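Local coordinates for triacylglycerol lipase (Yarrowia lipolytica, PDB 3O0D), which probably hydrolyses the ester bonds of triacylglycerols, as expected of a secreted, glycosylated lipase with an alpha/beta-hydrolase fold, at residues E19-L24 with S78-L83; A48-V53 with A73-S78. One frame throughout, in Å; residues are numbered along the deposited sequence.

Contact 1: E19-L24 with S78-L83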
loop_
_atom_site.group_PDB
_atom_site.type_symbol
_atom_site.label_atom_id
_atom_site.label_comp_id
_atom_site.label_asym_id
_atom_site.label_seq_id
_atom_site.Cartn_x
_atom_site.Cartn_y
_atom_site.Cartn_z
ATOM N N GLU A 19 -6.232 10.963 2.991
ATOM C CA GLU A 19 -5.531 11.948 2.132
ATOM C C GLU A 19 -4.116 12.120 2.533
ATOM O O GLU A 19 -3.218 12.223 1.693
ATOM C CB GLU A 19 -6.326 13.259 2.157
ATOM C CG GLU A 19 -5.678 14.391 1.351
ATOM C CD GLU A 19 -6.541 15.688 1.453
ATOM O OE1 GLU A 19 -6.640 16.239 2.570
ATOM O OE2 GLU A 19 -7.104 16.049 0.397
ATOM N N LYS A 20 -3.887 12.150 3.851
ATOM C CA LYS A 20 -2.519 12.212 4.345
ATOM C C LYS A 20 -1.571 11.131 3.772
ATOM O O LYS A 20 -0.448 11.516 3.274
ATOM C CB LYS A 20 -2.510 12.154 5.899
ATOM C CG LYS A 20 -1.078 11.984 6.417
ATOM C CD LYS A 20 -1.189 11.941 7.984
ATOM C CE LYS A 20 0.149 11.491 8.555
ATOM N NZ LYS A 20 0.103 11.473 10.066
ATOM N N TYR A 21 -2.060 9.894 3.795
ATOM C CA TYR A 21 -1.207 8.744 3.326
ATOM C C TYR A 21 -1.140 8.856 1.782
ATOM O O TYR A 21 -0.053 8.601 1.146
ATOM C CB TYR A 21 -1.613 7.350 3.883
ATOM C CG TYR A 21 -1.281 7.389 5.352
ATOM C CD1 TYR A 21 0.047 7.214 5.785
ATOM C CD2 TYR A 21 -2.254 7.733 6.269
ATOM C CE1 TYR A 21 0.392 7.357 7.070
ATOM C CE2 TYR A 21 -1.881 7.883 7.616
ATOM C CZ TYR A 21 -0.567 7.704 7.973
ATOM O OH TYR A 21 -0.200 7.853 9.284
ATOM N N ALA A 22 -2.190 9.331 1.146
ATOM C CA ALA A 22 -2.011 9.517 -0.277
ATOM C C ALA A 22 -0.905 10.498 -0.608
ATOM O O ALA A 22 -0.176 10.338 -1.587
ATOM C CB ALA A 22 -3.381 9.997 -0.964
ATOM N N ARG A 23 -0.810 11.574 0.156
ATOM C CA ARG A 23 0.239 12.512 -0.067
ATOM C C ARG A 23 1.639 11.920 0.214
ATOM O O ARG A 23 2.511 12.140 -0.513
ATOM C CB ARG A 23 0.109 13.779 0.772
ATOM C CG ARG A 23 -1.147 14.597 0.595
ATOM C CD ARG A 23 -0.956 15.931 1.298
ATOM N NE ARG A 23 -2.163 16.690 1.470
ATOM C CZ ARG A 23 -2.727 17.429 0.546
ATOM N NH1 ARG A 23 -2.210 17.554 -0.644
ATOM N NH2 ARG A 23 -3.815 18.069 0.853
ATOM N N LEU A 24 1.793 11.202 1.299
ATOM C CA LEU A 24 3.087 10.620 1.626
ATOM C C LEU A 24 3.496 9.653 0.487
ATOM O O LEU A 24 4.710 9.598 0.139
ATOM C CB LEU A 24 3.056 9.850 2.945
ATOM C CG LEU A 24 3.039 10.896 4.082
ATOM C CD1 LEU A 24 2.603 10.110 5.395
ATOM C CD2 LEU A 24 4.357 11.746 4.363
ATOM N N SER A 78 3.503 14.238 14.409
ATOM C CA SER A 78 2.537 13.162 14.619
ATOM C C SER A 78 3.130 12.003 15.443
ATOM O O SER A 78 2.341 11.088 15.815
ATOM C CB SER A 78 2.012 12.624 13.242
ATOM O OG SER A 78 3.122 11.983 12.607
ATOM N N LYS A 79 4.418 12.095 15.749
ATOM C CA LYS A 79 5.159 10.982 16.451
ATOM C C LYS A 79 5.059 9.658 15.723
ATOM O O LYS A 79 4.573 8.622 16.241
ATOM C CB LYS A 79 4.585 10.821 17.898
ATOM C CG LYS A 79 5.056 11.942 18.882
ATOM C CD LYS A 79 4.504 13.230 18.445
ATOM C CE LYS A 79 4.777 14.509 19.378
ATOM N NZ LYS A 79 3.833 15.626 18.985
ATOM N N GLN A 80 5.463 9.690 14.437
ATOM C CA GLN A 80 5.381 8.513 13.596
ATOM C C GLN A 80 6.715 8.424 12.821
ATOM O O GLN A 80 7.410 9.423 12.616
ATOM C CB GLN A 80 4.264 8.612 12.539
ATOM C CG GLN A 80 2.870 8.533 13.261
ATOM C CD GLN A 80 1.769 8.771 12.266
ATOM O OE1 GLN A 80 1.702 9.824 11.648
ATOM N NE2 GLN A 80 0.981 7.736 11.994
ATOM N N ILE A 81 6.969 7.185 12.422
ATOM C CA ILE A 81 8.090 6.884 11.475
ATOM C C ILE A 81 7.354 6.417 10.203
ATOM O O ILE A 81 6.501 5.523 10.245
ATOM C CB ILE A 81 8.912 5.697 12.034
ATOM C CG1 ILE A 81 9.621 6.169 13.317
ATOM C CG2 ILE A 81 9.987 5.287 10.919
ATOM C CD1 ILE A 81 10.202 4.948 14.226
ATOM N N TYR A 82 7.747 7.020 9.083
ATOM C CA TYR A 82 7.097 6.654 7.787
ATOM C C TYR A 82 8.061 5.844 6.911
ATOM O O TYR A 82 9.169 6.284 6.782
ATOM C CB TYR A 82 6.833 7.914 7.015
ATOM C CG TYR A 82 5.860 8.876 7.642
ATOM C CD1 TYR A 82 4.760 8.407 8.324
ATOM C CD2 TYR A 82 6.043 10.211 7.454
ATOM C CE1 TYR A 82 3.838 9.349 8.909
ATOM C CE2 TYR A 82 5.133 11.191 8.067
ATOM C CZ TYR A 82 4.048 10.672 8.735
ATOM O OH TYR A 82 3.144 11.524 9.334
ATOM N N LEU A 83 7.606 4.696 6.429
ATOM C CA LEU A 83 8.337 4.017 5.358
ATOM C C LEU A 83 7.379 4.091 4.110
ATOM O O LEU A 83 6.267 3.651 4.181
ATOM C CB LEU A 83 8.527 2.560 5.742
ATOM C CG LEU A 83 9.176 1.744 4.572
ATOM C CD1 LEU A 83 10.498 2.352 4.130
ATOM C CD2 LEU A 83 9.384 0.315 5.111
#
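Two donors converge on OE1 of Gln80: the ammonium group of Lys20, whose NZ stands 2.8 Å away, and the hydroxyl of Ser78. NZ approaches in the carbonyl plane, at a C=O...N angle of 146°, while OG of Ser78 comes slightly out of that plane, 2.8 Å from OE1. Lys20 bridges helix and strand by its length: CG is anti to the backbone N (chi1 171°) and the chain is fully extended beyond CG, which sends it toward the equally extended Gln80. The other branch of the amide serves Tyr21. NE2 donates to the phenol OH over 3.0 Å, at the edge of the ring, with the OH somewhat out of the amide plane and that plane nearly perpendicular to the ring. NE2 also bonds to Gln155 on strand 155-161, and partners on both O and N fix the amide's rotation. A leucine in place of Gln80 would probably leave the Lys20 ammonium without this carbonyl acceptor and the Tyr21 hydroxyl without its N-H donor. Apolar packing joins Leu24 to the Tyr82 ring: CD1 of Leu24 sits over its centre, 3.7 Å from the centroid and almost on the normal, a CH-pi contact, while CD2 meets the CD2 and CE2 side. Lys20 crosses Tyr82 at about a right angle, CE 3.1 Å from its OH and NZ equally near; that hydroxyl is hydrogen-bonded to Asp75. Lys79 and Gln80 both face Asp75, a G1 beta bulge at the start of the strand. The axes of 19-24 and 80-83 pass 10.9 Å apart at -50°; with Tyr21 also touching strands 155-161 and 183-187, helix 12-27 packs on one face of the central mixed sheet of an alpha/beta hydrolase.

Contact 2: A48-V53 with A73-S78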
loop_
_atom_site.group_PDB
_atom_site.type_symbol
_atom_site.label_atom_id
_atom_site.label_comp_id
_atom_site.label_asym_id
_atom_site.label_seq_id
_atom_site.Cartn_x
_atom_site.Cartn_y
_atom_site.Cartn_z
ATOM N N ALA A 48 5.209 20.135 1.587
ATOM C CA ALA A 48 4.870 21.341 2.382
ATOM C C ALA A 48 3.745 21.099 3.387
ATOM O O ALA A 48 3.660 21.897 4.352
ATOM C CB ALA A 48 4.477 22.543 1.506
ATOM N N HIS A 49 2.994 20.053 3.239
ATOM C CA HIS A 49 1.936 19.701 4.238
ATOM C C HIS A 49 2.438 18.941 5.438
ATOM O O HIS A 49 1.603 18.502 6.285
ATOM C CB HIS A 49 0.854 18.800 3.566
ATOM C CG HIS A 49 -0.044 19.545 2.653
ATOM N ND1 HIS A 49 0.265 19.860 1.347
ATOM C CD2 HIS A 49 -1.294 20.029 2.881
ATOM C CE1 HIS A 49 -0.728 20.556 0.815
ATOM N NE2 HIS A 49 -1.698 20.632 1.709
ATOM N N PHE A 50 3.802 18.822 5.593
ATOM C CA PHE A 50 4.341 17.985 6.658
ATOM C C PHE A 50 5.374 18.700 7.544
ATOM O O PHE A 50 6.619 18.404 7.503
ATOM C CB PHE A 50 5.003 16.764 6.003
ATOM C CG PHE A 50 3.979 15.823 5.509
ATOM C CD1 PHE A 50 3.262 15.051 6.372
ATOM C CD2 PHE A 50 3.582 15.931 4.148
ATOM C CE1 PHE A 50 2.226 14.179 5.928
ATOM C CE2 PHE A 50 2.495 15.168 3.658
ATOM C CZ PHE A 50 1.820 14.286 4.525
ATOM N N PRO A 51 4.925 19.622 8.400
ATOM C CA PRO A 51 5.870 20.340 9.276
ATOM C C PRO A 51 6.438 19.310 10.286
ATOM O O PRO A 51 5.770 18.381 10.766
ATOM C CB PRO A 51 4.982 21.378 10.049
ATOM C CG PRO A 51 3.533 20.751 9.935
ATOM C CD PRO A 51 3.485 20.020 8.573
ATOM N N ASN A 52 7.662 19.585 10.679
ATOM C CA ASN A 52 8.387 18.751 11.665
ATOM C C ASN A 52 8.661 17.358 11.230
ATOM O O ASN A 52 8.794 16.433 12.032
ATOM C CB ASN A 52 7.633 18.770 13.014
ATOM C CG ASN A 52 8.579 18.955 14.176
ATOM O OD1 ASN A 52 9.800 18.782 14.101
ATOM N ND2 ASN A 52 7.950 19.298 15.399
ATOM N N VAL A 53 8.798 17.190 9.884
ATOM C CA VAL A 53 9.166 15.883 9.360
ATOM C C VAL A 53 10.589 16.026 8.871
ATOM O O VAL A 53 10.971 17.046 8.299
ATOM C CB VAL A 53 8.258 15.475 8.200
ATOM C CG1 VAL A 53 8.844 14.257 7.370
ATOM C CG2 VAL A 53 6.829 15.084 8.725
ATOM N N ALA A 73 11.174 8.378 6.751
ATOM C CA ALA A 73 11.199 9.719 7.374
ATOM C C ALA A 73 10.616 9.616 8.795
ATOM O O ALA A 73 9.984 8.603 9.126
ATOM C CB ALA A 73 10.286 10.666 6.558
ATOM N N VAL A 74 10.845 10.670 9.602
ATOM C CA VAL A 74 10.329 10.708 11.004
ATOM C C VAL A 74 9.495 12.005 11.115
ATOM O O VAL A 74 9.985 13.089 10.806
ATOM C CB VAL A 74 11.483 10.768 11.987
ATOM C CG1 VAL A 74 10.875 10.864 13.434
ATOM C CG2 VAL A 74 12.301 9.461 11.869
ATOM N N ASP A 75 8.262 11.861 11.603
ATOM C CA ASP A 75 7.333 13.036 11.719
ATOM C C ASP A 75 7.239 13.192 13.280
ATOM O O ASP A 75 6.607 12.386 13.988
ATOM C CB ASP A 75 6.017 12.656 11.163
ATOM C CG ASP A 75 5.014 13.828 11.166
ATOM O OD1 ASP A 75 5.134 14.663 12.089
ATOM O OD2 ASP A 75 4.129 13.878 10.282
ATOM N N HIS A 76 7.919 14.227 13.728
ATOM C CA HIS A 76 7.952 14.607 15.149
ATOM C C HIS A 76 6.663 15.289 15.527
ATOM O O HIS A 76 6.421 15.478 16.751
ATOM C CB HIS A 76 9.120 15.573 15.325
ATOM C CG HIS A 76 10.452 14.940 15.068
ATOM N ND1 HIS A 76 10.962 13.944 15.882
ATOM C CD2 HIS A 76 11.338 15.092 14.061
ATOM C CE1 HIS A 76 12.127 13.525 15.394
ATOM N NE2 HIS A 76 12.390 14.230 14.306
ATOM N N ALA A 77 5.847 15.735 14.561
ATOM C CA ALA A 77 4.529 16.350 14.966
ATOM C C ALA A 77 3.545 15.259 15.233
ATOM O O ALA A 77 2.765 15.312 16.198
ATOM C CB ALA A 77 4.003 17.297 13.907
ATOM N N SER A 78 3.503 14.238 14.409
ATOM C CA SER A 78 2.537 13.162 14.619
ATOM C C SER A 78 3.130 12.003 15.443
ATOM O O SER A 78 2.341 11.088 15.815
ATOM C CB SER A 78 2.012 12.624 13.242
ATOM O OG SER A 78 3.122 11.983 12.607
#
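The carbonyl O of Asn52 lies at the edge of the His76 imidazole, and CG1 of Val74 lies over one face, displaced toward the rim and 3.5 Å above the plane. The Asn52 side chain crosses His76 at about a right angle, its OD1 3.5 Å from the His76 CB. Glu54 takes NE2 of the imidazole and Tyr154 takes ND1, so both ring nitrogens are engaged and the rotation of the ring is held. Phe50 offers an edge instead: its CD1 lies 4.2 Å from OD2 of Asp75, with ring and carboxylate planes nearly perpendicular. Val53 presses on that carboxylate most closely. Its CG2, anti to the carbonyl carbon, reaches to 3.3 Å from CG of Asp75, while CG1 turns the other way to the methyl of Ala73. Asp75 in turn has CG anti to its own backbone N (chi1 -177°), which brings OD1 to the turn that follows. There Ser78 N donates to OD1 over 2.9 Å, well above the carboxylate plane, and Ala77 N adds a weak bond to the same oxygen; OD2 is bonded to Tyr82. This buried carboxylate is therefore satisfied at both oxygens. Between the backbones, His76 N donates to Asn52 O at 2.9 Å, and Val53 CA makes a CA-H...O contact with Val74 O. A type II turn from Phe50 to Val53, with Asn52 in a left-handed backbone conformation, leads into the antiparallel, non-hydrogen-bonded pair of Val53 and Asp75. The contact is the place where an incoming loop becomes the outermost strand 53-60 of the sheet, alongside the end of its neighbour 68-75, whose closing Asp75 forms an Asx motif that begins the turn into strand 80-87.

From the N terminus the chain passes strand 3-8 and enters helix 12-27, runs through the loop that holds 48-53, and then makes three successive antiparallel strands, 53-60, 68-75 and 80-87. Contact 1 closes the longer loop, from 19-24 to 78-83; contact 2 closes a shorter one, from 48-53 to 73-78, lying wholly within it. Their centres are about 8 Å apart and they share Ser78. Direct touches join them too: CD2 of Leu24 packs 3.6 Å from CZ of Phe50, and Tyr82 N lies 2.7 Å from Ala73 O, a probable backbone bond between adjacent strands. Together they tie helix, loop and one margin of the sheet.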